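Local coordinates for sporozoite microneme protein essential for cell traversal (Plasmodium berghei, PDB 4U5A) that is a microneme protein of the sporozoite that is essential for traversal of host cells, at residues 30-33 and 34-38; 112-115 and 116-119. One frame throughout, in Å; residues are numbered along the deposited sequence.

Contact 1. Residues 30-33 and 34-38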
ATOM      1  N   GLN A  30       1.148   7.196  -4.389  1.00 42.89           N
ATOM      2  CA  GLN A  30       0.214   8.174  -4.931  1.00 41.67           C
ATOM      3  C   GLN A  30      -1.231   7.700  -4.790  1.00 41.61           C
ATOM      4  O   GLN A  30      -2.116   8.493  -4.478  1.00 40.48           O
ATOM      5  CB  GLN A  30       0.542   8.480  -6.396  1.00 24.12           C
ATOM      6  CG  GLN A  30      -0.340   9.556  -7.016  1.00 42.60           C
ATOM      7  CD  GLN A  30      -0.378  10.839  -6.199  1.00 58.11           C
ATOM      8  OE1 GLN A  30      -1.449  11.399  -5.957  1.00 51.83           O
ATOM      9  NE2 GLN A  30       0.787  11.310  -5.773  1.00 60.53           N
ATOM     10  N   THR A  31      -1.466   6.410  -5.012  1.00 45.08           N
ATOM     11  CA  THR A  31      -2.810   5.856  -4.851  1.00 38.03           C
ATOM     12  C   THR A  31      -3.335   6.054  -3.423  1.00 46.96           C
ATOM     13  O   THR A  31      -4.456   6.540  -3.221  1.00 54.18           O
ATOM     14  CB  THR A  31      -2.847   4.358  -5.210  1.00 43.79           C
ATOM     15  OG1 THR A  31      -2.434   4.177  -6.570  1.00 50.32           O
ATOM     16  CG2 THR A  31      -4.252   3.804  -5.031  1.00 32.25           C
ATOM     17  N   ILE A  32      -2.521   5.679  -2.437  1.00 48.21           N
ATOM     18  CA  ILE A  32      -2.919   5.810  -1.031  1.00 46.93           C
ATOM     19  C   ILE A  32      -3.096   7.285  -0.636  1.00 50.43           C
ATOM     20  O   ILE A  32      -4.025   7.647   0.110  1.00 60.92           O
ATOM     21  CB  ILE A  32      -1.901   5.126  -0.102  1.00 39.63           C
ATOM     22  CG1 ILE A  32      -1.741   3.654  -0.497  1.00 38.54           C
ATOM     23  CG2 ILE A  32      -2.335   5.237   1.350  1.00 37.34           C
ATOM     24  CD1 ILE A  32      -0.734   2.894   0.346  1.00 37.85           C
ATOM     25  N   LYS A  33      -2.209   8.137  -1.141  1.00 47.34           N
ATOM     26  CA  LYS A  33      -2.352   9.568  -0.918  1.00 54.47           C
ATOM     27  C   LYS A  33      -3.696  10.030  -1.463  1.00 55.95           C
ATOM     28  O   LYS A  33      -4.370  10.831  -0.832  1.00 54.17           O
ATOM     29  CB  LYS A  33      -1.211  10.358  -1.562  1.00 51.21           C
ATOM     30  CG  LYS A  33      -1.220  11.830  -1.176  1.00 66.99           C
ATOM     31  CD  LYS A  33      -1.158  12.003   0.339  1.00 77.05           C
ATOM     32  CE  LYS A  33      -1.165  13.474   0.740  1.00 69.28           C
ATOM     33  NZ  LYS A  33      -0.079  14.253   0.085  1.00 77.88           N
ATOM     34  N   ASP A  34      -4.074   9.522  -2.636  1.00 60.45           N
ATOM     35  CA  ASP A  34      -5.384   9.815  -3.220  1.00 58.83           C
ATOM     36  C   ASP A  34      -6.517   9.344  -2.317  1.00 54.46           C
ATOM     37  O   ASP A  34      -7.553   9.999  -2.233  1.00 50.48           O
ATOM     38  CB  ASP A  34      -5.528   9.171  -4.600  1.00 52.42           C
ATOM     39  CG  ASP A  34      -4.763   9.913  -5.672  1.00 69.17           C
ATOM     40  OD1 ASP A  34      -4.328  11.055  -5.407  1.00 64.32           O
ATOM     41  OD2 ASP A  34      -4.602   9.355  -6.780  1.00 59.51           O
ATOM     42  N   LEU A  35      -6.324   8.208  -1.647  1.00 53.95           N
ATOM     43  CA  LEU A  35      -7.308   7.751  -0.670  1.00 50.16           C
ATOM     44  C   LEU A  35      -7.509   8.832   0.382  1.00 55.52           C
ATOM     45  O   LEU A  35      -8.632   9.311   0.605  1.00 61.65           O
ATOM     46  CB  LEU A  35      -6.867   6.448   0.002  1.00 43.55           C
ATOM     47  CG  LEU A  35      -6.967   5.138  -0.779  1.00 56.67           C
ATOM     48  CD1 LEU A  35      -6.547   3.966   0.097  1.00 49.39           C
ATOM     49  CD2 LEU A  35      -8.371   4.930  -1.316  1.00 52.08           C
ATOM     50  N   PHE A  36      -6.407   9.234   1.011  1.00 63.73           N
ATOM     51  CA  PHE A  36      -6.478  10.244   2.062  1.00 59.50           C
ATOM     52  C   PHE A  36      -7.040  11.590   1.583  1.00 64.97           C
ATOM     53  O   PHE A  36      -7.822  12.217   2.288  1.00 59.27           O
ATOM     54  CB  PHE A  36      -5.097  10.448   2.684  1.00 45.15           C
ATOM     55  CG  PHE A  36      -4.781   9.467   3.775  1.00 42.41           C
ATOM     56  CD1 PHE A  36      -5.208   9.696   5.072  1.00 43.13           C
ATOM     57  CD2 PHE A  36      -4.061   8.313   3.502  1.00 45.71           C
ATOM     58  CE1 PHE A  36      -4.922   8.796   6.082  1.00 46.43           C
ATOM     59  CE2 PHE A  36      -3.770   7.407   4.506  1.00 44.33           C
ATOM     60  CZ  PHE A  36      -4.202   7.649   5.798  1.00 47.69           C
ATOM     61  N   LEU A  37      -6.663  12.019   0.382  1.00 58.08           N
ATOM     62  CA  LEU A  37      -7.151  13.279  -0.175  1.00 57.39           C
ATOM     63  C   LEU A  37      -8.651  13.218  -0.433  1.00 65.00           C
ATOM     64  O   LEU A  37      -9.375  14.178  -0.164  1.00 67.16           O
ATOM     65  CB  LEU A  37      -6.408  13.622  -1.469  1.00 55.25           C
ATOM     66  CG  LEU A  37      -4.919  13.963  -1.344  1.00 62.48           C
ATOM     67  CD1 LEU A  37      -4.339  14.365  -2.687  1.00 66.29           C
ATOM     68  CD2 LEU A  37      -4.692  15.057  -0.314  1.00 64.55           C
ATOM     69  N   ASP A  38      -9.110  12.093  -0.972  1.00 66.24           N
ATOM     70  CA  ASP A  38     -10.528  11.898  -1.241  1.00 66.56           C
ATOM     71  C   ASP A  38     -11.320  11.886   0.062  1.00 67.32           C
ATOM     72  O   ASP A  38     -12.464  12.340   0.106  1.00 80.00           O
ATOM     73  CB  ASP A  38     -10.763  10.600  -2.018  1.00 55.07           C
ATOM     74  CG  ASP A  38     -10.250  10.672  -3.441  1.00 69.55           C
ATOM     75  OD1 ASP A  38     -10.082  11.798  -3.957  1.00 68.69           O
ATOM     76  OD2 ASP A  38     -10.005   9.603  -4.039  1.00 85.27           O
TER

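Contact 2. Residues 112-115 and 116-119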
ATOM      1  N   LEU A 112      -4.314  -4.572  -0.152  1.00 45.74           N
ATOM      2  CA  LEU A 112      -4.435  -3.611   0.938  1.00 39.47           C
ATOM      3  C   LEU A 112      -5.144  -2.334   0.482  1.00 43.06           C
ATOM      4  O   LEU A 112      -5.978  -1.768   1.208  1.00 40.91           O
ATOM      5  CB  LEU A 112      -3.045  -3.286   1.486  1.00 47.28           C
ATOM      6  CG  LEU A 112      -2.851  -3.297   3.002  1.00 49.45           C
ATOM      7  CD1 LEU A 112      -3.444  -4.555   3.613  1.00 44.41           C
ATOM      8  CD2 LEU A 112      -1.376  -3.202   3.336  1.00 46.29           C
ATOM      9  N   ILE A 113      -4.809  -1.891  -0.728  1.00 32.77           N
ATOM     10  CA  ILE A 113      -5.428  -0.714  -1.322  1.00 35.43           C
ATOM     11  C   ILE A 113      -6.923  -0.942  -1.503  1.00 51.77           C
ATOM     12  O   ILE A 113      -7.721  -0.074  -1.164  1.00 57.63           O
ATOM     13  CB  ILE A 113      -4.797  -0.345  -2.685  1.00 36.98           C
ATOM     14  CG1 ILE A 113      -3.414   0.280  -2.493  1.00 41.98           C
ATOM     15  CG2 ILE A 113      -5.686   0.624  -3.451  1.00 31.79           C
ATOM     16  CD1 ILE A 113      -2.756   0.708  -3.794  1.00 52.25           C
ATOM     17  N   GLN A 114      -7.309  -2.111  -2.008  1.00 45.38           N
ATOM     18  CA  GLN A 114      -8.735  -2.408  -2.162  1.00 55.12           C
ATOM     19  C   GLN A 114      -9.475  -2.337  -0.825  1.00 54.67           C
ATOM     20  O   GLN A 114     -10.509  -1.638  -0.682  1.00 65.09           O
ATOM     21  CB  GLN A 114      -8.923  -3.794  -2.779  1.00 56.14           C
ATOM     22  CG  GLN A 114      -8.461  -3.888  -4.218  1.00 72.65           C
ATOM     23  CD  GLN A 114      -8.971  -2.743  -5.072  1.00 94.33           C
ATOM     24  OE1 GLN A 114     -10.172  -2.467  -5.117  1.00 91.51           O
ATOM     25  NE2 GLN A 114      -8.054  -2.062  -5.748  1.00 93.20           N
ATOM     26  N   ILE A 115      -8.926  -3.058   0.151  1.00 41.56           N
ATOM     27  CA  ILE A 115      -9.460  -3.057   1.511  1.00 40.59           C
ATOM     28  C   ILE A 115      -9.702  -1.627   2.017  1.00 49.32           C
ATOM     29  O   ILE A 115     -10.791  -1.309   2.520  1.00 52.64           O
ATOM     30  CB  ILE A 115      -8.517  -3.813   2.473  1.00 34.24           C
ATOM     31  CG1 ILE A 115      -8.468  -5.301   2.103  1.00 35.44           C
ATOM     32  CG2 ILE A 115      -8.952  -3.623   3.923  1.00 36.66           C
ATOM     33  CD1 ILE A 115      -7.645  -6.142   3.058  1.00 44.13           C
ATOM     34  N   ASN A 116      -8.699  -0.765   1.873  1.00 46.80           N
ATOM     35  CA  ASN A 116      -8.824   0.600   2.382  1.00 56.20           C
ATOM     36  C   ASN A 116      -9.615   1.524   1.451  1.00 46.83           C
ATOM     37  O   ASN A 116      -9.904   2.665   1.808  1.00 47.61           O
ATOM     38  CB  ASN A 116      -7.445   1.184   2.675  1.00 46.16           C
ATOM     39  CG  ASN A 116      -6.844   0.617   3.945  1.00 45.93           C
ATOM     40  OD1 ASN A 116      -7.015   1.176   5.028  1.00 62.44           O
ATOM     41  ND2 ASN A 116      -6.160  -0.514   3.825  1.00 48.51           N
ATOM     42  N   GLU A 117      -9.948   1.043   0.257  1.00 48.24           N
ATOM     43  CA  GLU A 117     -10.877   1.762  -0.607  1.00 56.80           C
ATOM     44  C   GLU A 117     -12.264   1.590  -0.019  1.00 49.81           C
ATOM     45  O   GLU A 117     -13.021   2.562   0.139  1.00 44.36           O
ATOM     46  CB  GLU A 117     -10.844   1.231  -2.042  1.00 57.78           C
ATOM     47  CG  GLU A 117      -9.640   1.646  -2.869  1.00 76.08           C
ATOM     48  CD  GLU A 117      -9.823   1.346  -4.350  1.00 94.79           C
ATOM     49  OE1 GLU A 117     -10.929   0.912  -4.742  1.00100.85           O
ATOM     50  OE2 GLU A 117      -8.855   1.529  -5.119  1.00 84.67           O
ATOM     51  N   LEU A 118     -12.588   0.350   0.338  1.00 43.88           N
ATOM     52  CA  LEU A 118     -13.858   0.109   1.015  1.00 36.03           C
ATOM     53  C   LEU A 118     -13.895   0.823   2.375  1.00 49.94           C
ATOM     54  O   LEU A 118     -14.931   1.377   2.766  1.00 51.89           O
ATOM     55  CB  LEU A 118     -14.118  -1.391   1.172  1.00 46.05           C
ATOM     56  CG  LEU A 118     -15.469  -1.772   1.785  1.00 47.58           C
ATOM     57  CD1 LEU A 118     -16.597  -1.221   0.933  1.00 38.76           C
ATOM     58  CD2 LEU A 118     -15.610  -3.282   1.918  1.00 38.41           C
ATOM     59  N   ASN A 119     -12.764   0.821   3.082  1.00 51.23           N
ATOM     60  CA  ASN A 119     -12.647   1.561   4.345  1.00 51.60           C
ATOM     61  C   ASN A 119     -12.865   3.073   4.173  1.00 43.48           C
ATOM     62  O   ASN A 119     -13.526   3.715   4.995  1.00 48.68           O
ATOM     63  CB  ASN A 119     -11.277   1.308   4.986  1.00 44.03           C
ATOM     64  CG  ASN A 119     -11.204  -0.018   5.739  1.00 49.30           C
ATOM     65  OD1 ASN A 119     -12.213  -0.544   6.213  1.00 44.66           O
ATOM     66  ND2 ASN A 119      -9.995  -0.560   5.857  1.00 50.20           N
TER

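Contact 1. Residues 30-33 and 34-38
The carbonyl oxygen of K33 accepts the backbone N-H of L37, with 2.9 Å between K33 O and L37 N. It belongs to a continuous run of i to i+4 bonds: Q30 O receives D34 N at 2.9 Å, T31 O receives L35 N at 3.0 Å, and I32 O receives F36 N with an N-H...O angle of 165°. Four successive bonds of this kind identify residues 30-38 as regular alpha-helix, and the side chains of I32, K33, F36 and L37 meet along its surface.

On one flank the I32 side chain runs alongside the phenyl ring of F36. The contact is made by the gamma-methyl branch of the isoleucine: I32 CG2 is 4.1 Å from F36 CE2, on the side of the ring that also includes CD2. With CG2 anti to the backbone N, this branch is carried beside the carbonyl carbon, on the side facing the next turn. The ring edge also borders the main chain, since I32 O lies near the ring plane, 3.5 Å from F36 CD2.

K33 and L37 instead cross at a slant. The lysine chain bends at chi2 (57°) and again at chi4 (-55°), and its aliphatic CE comes 4.0 Å from L37 CD2, an apolar contact made by the methylene next to the ammonium group.

Two faces of this stretch meet different helices. T31 and L35 touch helix 88-126, and the T31 hydroxyl is bonded to the carbonyl of A27 one turn back. I32 and F36 pack on helix 59-84 through L65 and P61, so this part of helix 10-39 packs against two helices of the bundle.

Contact 2. Residues 112-115 and 116-119
N116, on helix 88-126 of this four-helix bundle, folds its side chain back so that its amide joins its own backbone N in donating to the carbonyl of L112 one turn earlier. N116 ND2 is 2.9 Å from L112 O in a nearly straight bond, and the acceptor lies in the plane of the asparagine amide. N116 N donates to the same oxygen at 3.0 Å. The two donors approach from opposite faces of the L112 carbonyl plane. One N-H of the buried amide is thereby used within the helix, and the L112 oxygen is gripped twice. Chi1 (-75°) sets CG beside the backbone N, and chi2 (-92°) turns the amide so that ND2 faces the carbonyl.

On another flank Q114 and E117 leave the helix in a shared direction, but the amide and carboxylate planes are turned 65° apart. Q114 OE1 and E117 OE1, 3.5 Å apart, are both acceptors. The carboxylate is also bordered by I113, whose CG2 methyl is 3.7 Å from E117 OE2. I115 and N119 share a direction too, with I115 CG2 lying 3.8 Å from N119 ND2.

L112, N116 and N119 line the side facing helix 167-197, where F181 touches both L112 and N116. In the backbone, Q114 O takes two donors: L118 N at 3.1 Å, and E117 N from above the carbonyl plane.

Each contact joins consecutive turns of one helix, 10-39 for contact 1 and 88-126 for contact 2, and the two stretches run in the same direction; their centres lie about 11 Å apart. Apolar side-chain atoms make the interface. T31 CG2 of contact 1 meets I113 CD1 of contact 2 at 3.7 Å. One turn further on, L35 spreads its two methyls over neighbouring residues: L35 CD2 approaches E117 CG at 3.8 Å, and L35 CD1 approaches N116 CB at 3.9 Å. The polar residues N116 and E117 thus present aliphatic carbons to the leucine. Together the two contacts join helices 10-39 and 88-126 by side-chain packing.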